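Local structure of translation initiation factor eIF2b-like protein (Chaetomium thermophilum, 4ZEM) at residues 192-197 and 264-269; 220-225 and 251-256; 303-308 and 360-365. The protein forms the beta subunit of eIF2B, the complex that probably promotes exchange of GDP for GTP on eIF2 during the initiation of translation. All blocks are in the same frame, centred on the assembly; numbering follows the deposited sequence. Where two conformers were deposited one is given.

Interaction 1: residues 192-197 and 264-269; sequences GDYVLA and RVNKVI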
loop_
_atom_site.group_PDB
_atom_site.type_symbol
_atom_site.label_atom_id
_atom_site.label_comp_id
_atom_site.label_asym_id
_atom_site.label_seq_id
_atom_site.Cartn_x
_atom_site.Cartn_y
_atom_site.Cartn_z
ATOM N N GLY A 192 -4.521 26.674 -13.977
ATOM C CA GLY A 192 -4.885 26.488 -15.369
ATOM C C GLY A 192 -4.503 25.137 -15.957
ATOM O O GLY A 192 -4.707 24.891 -17.147
ATOM N N ASP A 193 -3.965 24.249 -15.127
ATOM C CA ASP A 193 -3.550 22.933 -15.606
ATOM C C ASP A 193 -4.732 22.135 -16.139
ATOM O O ASP A 193 -5.843 22.191 -15.600
ATOM C CB ASP A 193 -2.875 22.129 -14.489
ATOM C CG ASP A 193 -1.363 22.194 -14.543
ATOM O OD1 ASP A 193 -0.818 22.923 -15.399
ATOM O OD2 ASP A 193 -0.723 21.513 -13.711
ATOM N N TYR A 194 -4.472 21.378 -17.196
ATOM C CA TYR A 194 -5.422 20.398 -17.695
ATOM C C TYR A 194 -4.894 19.034 -17.286
ATOM O O TYR A 194 -3.897 18.554 -17.835
ATOM C CB TYR A 194 -5.566 20.520 -19.206
ATOM C CG TYR A 194 -6.755 21.341 -19.622
ATOM C CD1 TYR A 194 -7.730 20.820 -20.468
ATOM C CD2 TYR A 194 -6.877 22.664 -19.211
ATOM C CE1 TYR A 194 -8.810 21.593 -20.871
ATOM C CE2 TYR A 194 -7.965 23.437 -19.586
ATOM C CZ TYR A 194 -8.923 22.901 -20.417
ATOM O OH TYR A 194 -9.985 23.686 -20.793
ATOM N N VAL A 195 -5.565 18.419 -16.318
ATOM C CA VAL A 195 -5.074 17.187 -15.715
ATOM C C VAL A 195 -5.934 16.006 -16.119
ATOM O O VAL A 195 -7.127 15.951 -15.815
ATOM C CB VAL A 195 -5.055 17.294 -14.169
ATOM C CG1 VAL A 195 -4.627 15.981 -13.536
ATOM C CG2 VAL A 195 -4.148 18.431 -13.727
ATOM N N LEU A 196 -5.306 15.032 -16.763
ATOM C CA LEU A 196 -6.019 13.853 -17.215
ATOM C C LEU A 196 -5.903 12.784 -16.129
ATOM O O LEU A 196 -4.809 12.324 -15.805
ATOM C CB LEU A 196 -5.460 13.385 -18.568
ATOM C CG LEU A 196 -5.998 12.161 -19.331
ATOM C CD1 LEU A 196 -5.517 10.837 -18.768
ATOM C CD2 LEU A 196 -7.516 12.190 -19.459
ATOM N N ALA A 197 -7.039 12.416 -15.549
ATOM C CA ALA A 197 -7.065 11.386 -14.516
ATOM C C ALA A 197 -7.694 10.130 -15.076
ATOM O O ALA A 197 -8.892 10.102 -15.369
ATOM C CB ALA A 197 -7.837 11.862 -13.294
ATOM N N ARG A 264 -3.866 17.973 -25.795
ATOM C CA ARG A 264 -4.399 19.090 -25.019
ATOM C C ARG A 264 -3.902 19.127 -23.558
ATOM O O ARG A 264 -3.566 20.198 -23.052
ATOM C CB ARG A 264 -5.930 19.088 -25.064
ATOM C CG ARG A 264 -6.574 20.202 -24.240
ATOM C CD ARG A 264 -6.081 21.582 -24.711
ATOM N NE ARG A 264 -6.785 22.707 -24.091
ATOM C CZ ARG A 264 -6.317 23.420 -23.068
ATOM N NH1 ARG A 264 -7.029 24.428 -22.581
ATOM N NH2 ARG A 264 -5.153 23.112 -22.509
ATOM N N VAL A 265 -3.928 17.983 -22.868
ATOM C CA VAL A 265 -3.710 17.943 -21.412
ATOM C C VAL A 265 -2.280 18.319 -21.009
ATOM O O VAL A 265 -1.354 18.227 -21.809
ATOM C CB VAL A 265 -4.044 16.553 -20.810
ATOM C CG1 VAL A 265 -5.302 15.980 -21.454
ATOM C CG2 VAL A 265 -2.876 15.592 -20.955
ATOM N N ASN A 266 -2.125 18.830 -19.792
ATOM C CA ASN A 266 -0.806 19.164 -19.249
ATOM C C ASN A 266 -0.081 17.971 -18.625
ATOM O O ASN A 266 1.136 17.848 -18.738
ATOM C CB ASN A 266 -0.946 20.282 -18.226
ATOM C CG ASN A 266 -1.339 21.591 -18.866
ATOM O OD1 ASN A 266 -2.459 22.067 -18.689
ATOM N ND2 ASN A 266 -0.415 22.185 -19.613
ATOM N N LYS A 267 -0.829 17.118 -17.932
ATOM C CA LYS A 267 -0.248 15.968 -17.256
ATOM C C LYS A 267 -1.275 14.863 -17.069
ATOM O O LYS A 267 -2.481 15.110 -17.077
ATOM C CB LYS A 267 0.335 16.365 -15.898
ATOM C CG LYS A 267 -0.641 17.082 -14.984
ATOM C CD LYS A 267 0.102 17.955 -13.987
ATOM C CE LYS A 267 0.994 18.956 -14.695
ATOM N NZ LYS A 267 1.682 19.854 -13.733
ATOM N N VAL A 268 -0.772 13.644 -16.908
ATOM C CA VAL A 268 -1.591 12.461 -16.685
ATOM C C VAL A 268 -1.268 11.866 -15.325
ATOM O O VAL A 268 -0.099 11.677 -14.985
ATOM C CB VAL A 268 -1.364 11.388 -17.769
ATOM C CG1 VAL A 268 -2.227 10.174 -17.484
ATOM C CG2 VAL A 268 -1.659 11.949 -19.163
ATOM N N ILE A 269 -2.309 11.557 -14.560
ATOM C CA ILE A 269 -2.157 11.026 -13.211
ATOM C C ILE A 269 -2.829 9.659 -13.081
ATOM O O ILE A 269 -3.966 9.482 -13.508
ATOM C CB ILE A 269 -2.726 12.007 -12.165
ATOM C CG1 ILE A 269 -1.926 13.309 -12.188
ATOM C CG2 ILE A 269 -2.673 11.411 -10.772
ATOM C CD1 ILE A 269 -2.382 14.331 -11.173
HETATM O O HOH W 1 -3.583 24.194 -20.172
#

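Interaction 2: residues 220-225 and 251-256; sequences ILASLN and INLASN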
loop_
_atom_site.group_PDB
_atom_site.type_symbol
_atom_site.label_atom_id
_atom_site.label_comp_id
_atom_site.label_asym_id
_atom_site.label_seq_id
_atom_site.Cartn_x
_atom_site.Cartn_y
_atom_site.Cartn_z
ATOM N N ILE A 220 -9.793 16.093 -16.368
ATOM C CA ILE A 220 -10.387 15.289 -17.423
ATOM C C ILE A 220 -10.446 13.835 -16.964
ATOM O O ILE A 220 -9.426 13.242 -16.600
ATOM C CB ILE A 220 -9.596 15.389 -18.742
ATOM C CG1 ILE A 220 -9.505 16.843 -19.222
ATOM C CG2 ILE A 220 -10.229 14.512 -19.812
ATOM C CD1 ILE A 220 -8.276 17.582 -18.726
ATOM N N LEU A 221 -11.653 13.287 -16.918
ATOM C CA LEU A 221 -11.839 11.916 -16.473
ATOM C C LEU A 221 -12.017 11.000 -17.677
ATOM O O LEU A 221 -12.962 11.154 -18.453
ATOM C CB LEU A 221 -13.037 11.822 -15.531
ATOM C CG LEU A 221 -12.938 12.667 -14.259
ATOM C CD1 LEU A 221 -14.275 12.729 -13.576
ATOM C CD2 LEU A 221 -11.914 12.084 -13.309
ATOM N N ALA A 222 -11.085 10.072 -17.848
ATOM C CA ALA A 222 -11.126 9.155 -18.977
ATOM C C ALA A 222 -11.072 7.706 -18.522
ATOM O O ALA A 222 -10.317 7.357 -17.614
ATOM C CB ALA A 222 -9.984 9.445 -19.935
ATOM N N SER A 223 -11.893 6.865 -19.136
ATOM C CA SER A 223 -11.796 5.434 -18.905
ATOM C C SER A 223 -11.973 4.725 -20.233
ATOM O O SER A 223 -12.875 5.061 -21.000
ATOM C CB SER A 223 -12.852 4.970 -17.903
ATOM O OG SER A 223 -12.870 3.556 -17.811
ATOM N N LEU A 224 -11.125 3.745 -20.519
ATOM C CA LEU A 224 -11.289 3.004 -21.764
ATOM C C LEU A 224 -12.380 1.948 -21.604
ATOM O O LEU A 224 -13.032 1.564 -22.573
ATOM C CB LEU A 224 -9.963 2.376 -22.204
ATOM C CG LEU A 224 -8.883 3.408 -22.556
ATOM C CD1 LEU A 224 -7.570 2.738 -22.946
ATOM C CD2 LEU A 224 -9.366 4.351 -23.659
ATOM N N ASN A 225 -12.560 1.491 -20.368
ATOM C CA ASN A 225 -13.653 0.602 -19.982
ATOM C C ASN A 225 -14.982 1.335 -19.763
ATOM O O ASN A 225 -15.171 1.954 -18.716
ATOM C CB ASN A 225 -13.269 -0.163 -18.712
ATOM C CG ASN A 225 -11.864 -0.746 -18.782
ATOM O OD1 ASN A 225 -11.247 -0.788 -19.849
ATOM N ND2 ASN A 225 -11.349 -1.188 -17.639
ATOM N N ILE A 251 -14.077 17.520 -17.257
ATOM C CA ILE A 251 -14.339 17.120 -18.623
ATOM C C ILE A 251 -14.524 15.615 -18.713
ATOM O O ILE A 251 -13.754 14.850 -18.141
ATOM C CB ILE A 251 -13.193 17.569 -19.553
ATOM C CG1 ILE A 251 -13.138 19.102 -19.595
ATOM C CG2 ILE A 251 -13.365 16.983 -20.952
ATOM C CD1 ILE A 251 -12.015 19.685 -20.445
ATOM N N ASN A 252 -15.581 15.197 -19.394
ATOM C CA ASN A 252 -15.790 13.787 -19.690
ATOM C C ASN A 252 -15.386 13.513 -21.126
ATOM O O ASN A 252 -15.840 14.193 -22.044
ATOM C CB ASN A 252 -17.242 13.373 -19.451
ATOM C CG ASN A 252 -17.508 13.008 -18.007
ATOM O OD1 ASN A 252 -16.747 12.256 -17.393
ATOM N ND2 ASN A 252 -18.586 13.548 -17.449
ATOM N N LEU A 253 -14.536 12.516 -21.307
ATOM C CA LEU A 253 -14.027 12.144 -22.614
ATOM C C LEU A 253 -14.673 10.911 -23.197
ATOM O O LEU A 253 -14.940 9.949 -22.490
ATOM C CB LEU A 253 -12.533 11.876 -22.528
ATOM C CG LEU A 253 -11.595 13.007 -22.897
ATOM C CD1 LEU A 253 -10.207 12.426 -23.092
ATOM C CD2 LEU A 253 -12.082 13.659 -24.175
ATOM N N ALA A 254 -14.920 10.946 -24.499
ATOM C CA ALA A 254 -15.491 9.809 -25.191
ATOM C C ALA A 254 -14.417 8.726 -25.192
ATOM O O ALA A 254 -13.229 9.027 -25.133
ATOM C CB ALA A 254 -15.876 10.186 -26.607
ATOM N N SER A 255 -14.829 7.467 -25.245
ATOM C CA SER A 255 -13.879 6.363 -25.221
ATOM C C SER A 255 -12.925 6.388 -26.409
ATOM O O SER A 255 -11.731 6.170 -26.256
ATOM C CB SER A 255 -14.641 5.043 -25.219
ATOM O OG SER A 255 -15.583 5.020 -26.276
ATOM N N ASN A 256 -13.461 6.656 -27.590
ATOM C CA ASN A 256 -12.660 6.718 -28.803
ATOM C C ASN A 256 -11.637 7.846 -28.825
ATOM O O ASN A 256 -10.532 7.692 -29.331
ATOM C CB ASN A 256 -13.558 6.782 -30.041
ATOM C CG ASN A 256 -14.486 7.981 -30.034
ATOM O OD1 ASN A 256 -14.048 9.125 -30.135
ATOM N ND2 ASN A 256 -15.783 7.720 -29.940
#

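Interaction 3: residues 303-308 and 360-365; sequences ALCGVY and YLTNLG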
loop_
_atom_site.group_PDB
_atom_site.type_symbol
_atom_site.label_atom_id
_atom_site.label_comp_id
_atom_site.label_asym_id
_atom_site.label_seq_id
_atom_site.Cartn_x
_atom_site.Cartn_y
_atom_site.Cartn_z
ATOM N N ALA A 303 2.517 8.870 -11.092
ATOM C CA ALA A 303 1.890 7.751 -10.408
ATOM C C ALA A 303 1.776 8.057 -8.927
ATOM O O ALA A 303 2.772 8.362 -8.262
ATOM C CB ALA A 303 2.689 6.481 -10.624
ATOM N N LEU A 304 0.551 7.984 -8.418
ATOM C CA LEU A 304 0.303 8.183 -6.996
ATOM C C LEU A 304 0.428 6.842 -6.308
ATOM O O LEU A 304 -0.296 5.904 -6.642
ATOM C CB LEU A 304 -1.083 8.780 -6.746
ATOM C CG LEU A 304 -1.237 10.298 -6.663
ATOM C CD1 LEU A 304 -0.488 11.006 -7.770
ATOM C CD2 LEU A 304 -2.705 10.653 -6.685
ATOM N N CYS A 305 1.385 6.726 -5.395
ATOM C CA CYS A 305 1.559 5.486 -4.645
ATOM C C CYS A 305 2.188 5.700 -3.274
ATOM O O CYS A 305 3.237 6.328 -3.155
ATOM C CB CYS A 305 2.419 4.520 -5.455
ATOM S SG CYS A 305 3.818 5.346 -6.247
ATOM N N GLY A 306 1.574 5.132 -2.246
ATOM C CA GLY A 306 2.152 5.149 -0.916
ATOM C C GLY A 306 3.216 4.073 -0.851
ATOM O O GLY A 306 3.149 3.088 -1.590
ATOM N N VAL A 307 4.203 4.269 0.017
ATOM C CA VAL A 307 5.338 3.356 0.137
ATOM C C VAL A 307 4.908 1.932 0.515
ATOM O O VAL A 307 5.550 0.959 0.118
ATOM C CB VAL A 307 6.361 3.905 1.167
ATOM C CG1 VAL A 307 7.487 2.924 1.423
ATOM C CG2 VAL A 307 6.913 5.235 0.678
ATOM N N TYR A 308 3.813 1.807 1.257
ATOM C CA TYR A 308 3.314 0.483 1.618
ATOM C C TYR A 308 2.894 -0.324 0.380
ATOM O O TYR A 308 2.765 -1.544 0.445
ATOM C CB TYR A 308 2.155 0.577 2.625
ATOM C CG TYR A 308 0.835 1.064 2.084
ATOM C CD1 TYR A 308 -0.164 0.165 1.736
ATOM C CD2 TYR A 308 0.571 2.425 1.942
ATOM C CE1 TYR A 308 -1.384 0.599 1.253
ATOM C CE2 TYR A 308 -0.652 2.873 1.455
ATOM C CZ TYR A 308 -1.622 1.955 1.111
ATOM O OH TYR A 308 -2.836 2.385 0.623
ATOM N N TYR A 360 7.039 9.262 -9.383
ATOM C CA TYR A 360 6.373 8.421 -8.401
ATOM C C TYR A 360 6.058 9.333 -7.236
ATOM O O TYR A 360 6.957 9.768 -6.517
ATOM C CB TYR A 360 7.254 7.256 -7.947
ATOM C CG TYR A 360 7.762 6.421 -9.089
ATOM C CD1 TYR A 360 8.918 6.783 -9.776
ATOM C CD2 TYR A 360 7.076 5.289 -9.504
ATOM C CE1 TYR A 360 9.381 6.037 -10.831
ATOM C CE2 TYR A 360 7.532 4.534 -10.563
ATOM C CZ TYR A 360 8.687 4.909 -11.220
ATOM O OH TYR A 360 9.149 4.160 -12.274
ATOM N N LEU A 361 4.787 9.645 -7.058
ATOM C CA LEU A 361 4.421 10.577 -6.010
ATOM C C LEU A 361 3.985 9.799 -4.778
ATOM O O LEU A 361 2.947 9.134 -4.774
ATOM C CB LEU A 361 3.330 11.537 -6.499
ATOM C CG LEU A 361 2.893 12.629 -5.522
ATOM C CD1 LEU A 361 4.091 13.305 -4.931
ATOM C CD2 LEU A 361 2.047 13.649 -6.243
ATOM N N THR A 362 4.787 9.908 -3.725
ATOM C CA THR A 362 4.611 9.096 -2.526
ATOM C C THR A 362 4.328 9.955 -1.299
ATOM O O THR A 362 4.402 11.179 -1.358
ATOM C CB THR A 362 5.871 8.238 -2.247
ATOM O OG1 THR A 362 6.912 9.076 -1.721
ATOM C CG2 THR A 362 6.366 7.579 -3.520
ATOM N N ASN A 363 4.023 9.305 -0.183
ATOM C CA ASN A 363 3.826 10.007 1.083
ATOM C C ASN A 363 5.075 10.782 1.503
ATOM O O ASN A 363 4.997 11.721 2.294
ATOM C CB ASN A 363 3.428 9.029 2.185
ATOM C CG ASN A 363 4.162 7.711 2.085
ATOM O OD1 ASN A 363 4.072 7.009 1.075
ATOM N ND2 ASN A 363 4.944 7.395 3.108
ATOM N N LEU A 364 6.226 10.332 1.015
ATOM C CA LEU A 364 7.506 11.013 1.209
ATOM C C LEU A 364 7.736 12.163 0.213
ATOM O O LEU A 364 8.656 12.958 0.371
ATOM C CB LEU A 364 8.647 10.000 1.112
ATOM C CG LEU A 364 8.506 8.817 2.070
ATOM C CD1 LEU A 364 9.667 7.842 1.918
ATOM C CD2 LEU A 364 8.392 9.323 3.503
ATOM N N GLY A 365 6.939 12.204 -0.849
ATOM C CA GLY A 365 7.065 13.243 -1.855
ATOM C C GLY A 365 7.287 12.643 -3.233
ATOM O O GLY A 365 7.371 11.419 -3.380
#

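Interaction 1: residues 192-197 and 264-269
V195, L196 and A197 pair in parallel with K267, V268 and I269 in the middle of a Rossmann-like sheet, where the first strand of the 3-2-1-4-5-6 order meets the fourth. Two hydrogen bonds join the backbones here: L196 N to K267 O (2.8 Å) and I269 N to L196 O (2.9 Å). L196 and V268 extend side by side on one face, with L196 CD1 lying 3.6 Å from V268 CG1, while V195 CG1 meets the end of I269 on the other. Such branched and aliphatic side chains suit buried strands in the interior of the sheet.

Ahead of the bridged pairs the chemistry turns polar. The side-chain carbonyl of N266 stands in for a peptide C=O: OD1 accepts Y194 N through a lone pair in the amide plane, and the backbone N of N266 donates to Y194 O (2.7 Å). The lysine chain of K267, bent at chi3 (57°), brings NZ to D193 OD2 at 2.9 Å, on the syn side but 27° out of the carboxylate plane. Q188 O also accepts from this NZ, and H190 N donates to the same carboxylate oxygen, so the buried charges are well provided for. At the outer end, the R264 guanidinium lies nearly flat on the Y194 ring, the planes 20° apart, as a cation-pi stack. A water at the guanidinium edge accepts from R264 NH2 (3.0 Å) and donates to N266 OD1 (2.8 Å).

Interaction 2: residues 220-225 and 251-256
I220, I251 and L253 bury the most surface in this contact, which joins the second and third strands at one margin of a Rossmann-like parallel sheet. I220 and I251 are bridge partners, and their side chains run side by side on the same face. These side chains come nearest at I220 CG1 and I251 CB, 3.8 Å apart, and the delta carbon CD1 of I251 also lies near CG1. Branched at the beta carbon, both isoleucines suit extended backbone and offer broad flanks to each other. In I220 the two branches divide the work: CG2, anti to the backbone N, turns to the third hydrophobic residue and meets L253 CG at 3.7 Å, the two chains crossing obliquely. L253 lies just past the bridged pairs, and its CB is aimed at the opposing segment. Y261 of the short helix 258-261 touches all three residues.

Regular pairing soon gives out. L221 is the bridge partner of N252 on the other face, where helix 237-246 supplies L239 and R240 next to L221, and R240 also touches N252. Over 220-224 and 251-255 the chains run 13° apart in direction, but past this pair they meet more sparsely: A222 CB stands 4.3 Å from L253 CD1, and L224 CD2 comes within 4.0 Å of S255 O. Polar N252 and S255 fit this exposed margin. The one backbone hydrogen bond between the segments is nearly straight, from L221 N to I251 O at 2.9 Å with an angle of 166° at the hydrogen.

Interaction 3: residues 303-308 and 360-365
A303 and L304 pair with Y360 and L361 as parallel strands of the Rossmann-like sheet, and here the contact is tight. A303 O accepts L361 N at 2.7 Å, and L361 O takes C305 N at 2.9 Å. L304 and L361 lie alongside each other on one face, CD1 of the first 4.0 Å from CD2 of the second; on the other face small A303 sits beside Y360, whose hydroxyl is hydrogen-bonded to G279 O.

The chains stay close through G306 and T362, then part. N363 reaches back across: with CG between the backbone N and the carbonyl carbon (chi1 38°), its OD1 accepts V307 N at 2.9 Å, replacing the peptide pairing that has ended. The looser, solvent side is the type I turn T362-G365, where exposed L364 loses little surface to the contact, although its CD1 touches V307 CG2 at 4.0 Å.

Helix 202-214 packs on the leucine face through F207, helix 372-379 meets V307 and Y360, and helix 154-182 touches L304 and N363. Within the sheet, L304 pairs with F270 of strand 267-271 on one flank, and Y360 with Q367 of antiparallel strand 365-367 on the other.

In the fold
All three interactions are parallel strand pairings of one Rossmann-like sheet. Interactions 1 and 2 are direct neighbours, 192-197 and 220-225 being adjacent in it: V195 O and I220 N probably hydrogen-bond, and L196 packs on I220. Interaction 3 lies further along, meeting interaction 1 through I269 and L304; nothing of it touches interaction 2, whose nearest atoms are about 11 Å off. Interactions 1 and 3 are largely buried, and each adds an asparagine that bonds to backbone at an end of the strand pairing, the start in interaction 1 and the finish in interaction 3; interaction 1 alone has a salt bridge. Interaction 2, at the sheet margin, is partly exposed and relies more on aliphatic contact than on hydrogen bonds.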